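PDB 6GHU: type II secretion system protein L from Pseudomonas aeruginosa, which helps assemble the type II secretion machinery in the inner membrane, recruiting XcpZ and linking the cytoplasmic energy-providing XcpR to the rest of the apparatus. Local coordinates for residues Val19-Leu24 with Leu35-Pro40. Sequence-based numbering, arbitrary orientation. Where two conformers were deposited one is given.
Sequences VSVEQL and LQVRAP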
loop_
_atom_site.group_PDB
_atom_site.type_symbol
_atom_site.label_atom_id
_atom_site.label_comp_id
_atom_site.label_asym_id
_atom_site.label_seq_id
_atom_site.Cartn_x
_atom_site.Cartn_y
_atom_site.Cartn_z
ATOM N N VAL A 19 -12.390 -9.279 -5.123
ATOM C CA VAL A 19 -11.120 -8.859 -5.702
ATOM C C VAL A 19 -10.002 -9.210 -4.733
ATOM O O VAL A 19 -10.099 -8.942 -3.529
ATOM C CB VAL A 19 -11.124 -7.352 -6.017
ATOM C CG1 VAL A 19 -9.803 -6.935 -6.663
ATOM C CG2 VAL A 19 -12.292 -7.010 -6.930
ATOM N N SER A 20 -8.940 -9.808 -5.256
ATOM C CA SER A 20 -7.760 -10.126 -4.471
ATOM C C SER A 20 -6.590 -9.319 -5.007
ATOM O O SER A 20 -6.440 -9.166 -6.223
ATOM C CB SER A 20 -7.441 -11.630 -4.515
ATOM O OG SER A 20 -7.170 -12.070 -5.836
ATOM N N VAL A 21 -5.791 -8.776 -4.094
ATOM C CA VAL A 21 -4.575 -8.044 -4.431
ATOM C C VAL A 21 -3.407 -9.008 -4.280
ATOM O O VAL A 21 -3.002 -9.336 -3.160
ATOM C CB VAL A 21 -4.391 -6.811 -3.541
ATOM C CG1 VAL A 21 -3.140 -6.045 -3.952
ATOM C CG2 VAL A 21 -5.613 -5.918 -3.614
ATOM N N GLU A 22 -2.857 -9.457 -5.408
ATOM C CA GLU A 22 -1.749 -10.402 -5.372
ATOM C C GLU A 22 -0.438 -9.686 -5.094
ATOM O O GLU A 22 0.427 -10.211 -4.385
ATOM C CB GLU A 22 -1.657 -11.161 -6.696
ATOM C CG GLU A 22 -2.940 -11.883 -7.099
ATOM C CD GLU A 22 -3.355 -12.931 -6.084
ATOM O OE1 GLU A 22 -4.454 -12.801 -5.509
ATOM O OE2 GLU A 22 -2.571 -13.877 -5.853
ATOM N N GLN A 23 -0.283 -8.485 -5.641
ATOM C CA GLN A 23 0.940 -7.719 -5.489
ATOM C C GLN A 23 0.595 -6.241 -5.566
ATOM O O GLN A 23 -0.351 -5.846 -6.258
ATOM C CB GLN A 23 1.962 -8.108 -6.568
ATOM C CG GLN A 23 3.272 -7.330 -6.530
ATOM C CD GLN A 23 3.201 -6.010 -7.281
ATOM O OE1 GLN A 23 2.212 -5.715 -7.956
ATOM N NE2 GLN A 23 4.256 -5.212 -7.169
ATOM N N LEU A 24 1.364 -5.431 -4.848
ATOM C CA LEU A 24 1.190 -3.989 -4.868
ATOM C C LEU A 24 2.555 -3.361 -4.658
ATOM O O LEU A 24 3.301 -3.788 -3.772
ATOM C CB LEU A 24 0.212 -3.534 -3.783
ATOM C CG LEU A 24 -0.209 -2.065 -3.780
ATOM C CD1 LEU A 24 -1.580 -1.923 -3.133
ATOM C CD2 LEU A 24 0.792 -1.195 -3.046
ATOM N N LEU A 35 -0.980 -2.130 -8.850
ATOM C CA LEU A 35 -1.636 -3.243 -8.178
ATOM C C LEU A 35 -1.895 -4.362 -9.175
ATOM O O LEU A 35 -2.485 -4.128 -10.235
ATOM C CB LEU A 35 -2.972 -2.815 -7.549
ATOM C CG LEU A 35 -2.977 -1.832 -6.379
ATOM C CD1 LEU A 35 -2.876 -0.399 -6.867
ATOM C CD2 LEU A 35 -4.235 -2.028 -5.540
ATOM N N GLN A 36 -1.461 -5.572 -8.830
ATOM C CA GLN A 36 -1.849 -6.780 -9.549
ATOM C C GLN A 36 -3.054 -7.385 -8.841
ATOM O O GLN A 36 -2.947 -7.809 -7.685
ATOM C CB GLN A 36 -0.700 -7.785 -9.592
ATOM C CG GLN A 36 0.524 -7.314 -10.353
ATOM C CD GLN A 36 0.336 -7.370 -11.845
ATOM O OE1 GLN A 36 -0.665 -7.895 -12.342
ATOM N NE2 GLN A 36 1.305 -6.835 -12.578
ATOM N N VAL A 37 -4.195 -7.427 -9.528
ATOM C CA VAL A 37 -5.441 -7.873 -8.922
ATOM C C VAL A 37 -5.986 -9.064 -9.696
ATOM O O VAL A 37 -5.682 -9.277 -10.872
ATOM C CB VAL A 37 -6.497 -6.747 -8.857
ATOM C CG1 VAL A 37 -5.991 -5.581 -8.024
ATOM C CG2 VAL A 37 -6.881 -6.272 -10.259
ATOM N N ARG A 38 -6.804 -9.851 -9.005
ATOM C CA ARG A 38 -7.606 -10.890 -9.628
ATOM C C ARG A 38 -9.048 -10.727 -9.172
ATOM O O ARG A 38 -9.316 -10.228 -8.076
ATOM C CB ARG A 38 -7.087 -12.298 -9.284
ATOM C CG ARG A 38 -5.788 -12.651 -9.983
ATOM C CD ARG A 38 -5.513 -14.148 -9.939
ATOM N NE ARG A 38 -4.617 -14.573 -11.016
ATOM C CZ ARG A 38 -3.287 -14.611 -10.935
ATOM N NH1 ARG A 38 -2.665 -14.249 -9.819
ATOM N NH2 ARG A 38 -2.573 -15.015 -11.979
ATOM N N ALA A 39 -9.975 -11.142 -10.028
ATOM C CA ALA A 39 -11.396 -11.069 -9.725
ATOM C C ALA A 39 -12.098 -12.174 -10.496
ATOM O O ALA A 39 -11.534 -12.726 -11.447
ATOM C CB ALA A 39 -11.974 -9.693 -10.089
ATOM N N PRO A 40 -13.324 -12.532 -10.107
ATOM C CA PRO A 40 -14.020 -13.595 -10.848
ATOM C C PRO A 40 -14.255 -13.262 -12.312
ATOM O O PRO A 40 -14.327 -14.178 -13.136
ATOM C CB PRO A 40 -15.342 -13.762 -10.081
ATOM C CG PRO A 40 -15.454 -12.576 -9.185
ATOM C CD PRO A 40 -14.060 -12.127 -8.898
#
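S20 and R38 form a hydrogen-bonded antiparallel pair at one end of this hairpin contact, S20 N donating a hydrogen bond to R38 O at 2.9 Å and R38 N donating one back to S20 O. Two positions on, the register slips by one residue in a classic beta bulge: E22 and Q23 both face Q36, whose carbonyl oxygen takes E22 N at 2.8 Å, nearly in line with its C=O, and also a weak bond from Q23 N at 3.4 Å. Q36 N closes the bulge with a bond to Q23 O, and regular pairing resumes at L24 and L35.

The face bearing V21, L24, L35 and V37 is the close-packed one. The side chains of L24 and L35 run alongside each other in the same direction, with L24 CD1 set against L35 CG at 3.5 Å. V21 touches V37 and L35 more loosely. At the strand end, V19 carries its CG1 anti to the backbone N (chi1 -178°), a rotation that brings this methyl to V37 CB at 4.0 Å, while its CG2 meets A39 CB.

The side bearing S20, Q23, Q36 and R38 is looser and more open to solvent, with R38 exposed. The guanidinium of R38 is met at its edge by E22 CG, 3.6 Å from R38 NH1; the carboxylate is turned 74° from the guanidinium plane, and the salt bridge from E22 OE2 to R38 NH1 is long, at 4.0 Å. The other carboxylate oxygen, E22 OE1, accepts the S20 hydroxyl on its anti side. In one of two conformers, Q23 OE1 lies near Q36 CG and NE2 bonds to D25.

In this ferredoxin-like fold, helix 42-54 covers V19, V37 and A39, and helix 3-14 covers V21, L24 and L35. Strand 70-77 flanks 35-39, whereas 20-24 lies on an outermost strand, where Q23 and L24 pair antiparallel with the second subunit, continuing the sheet across the dimer interface.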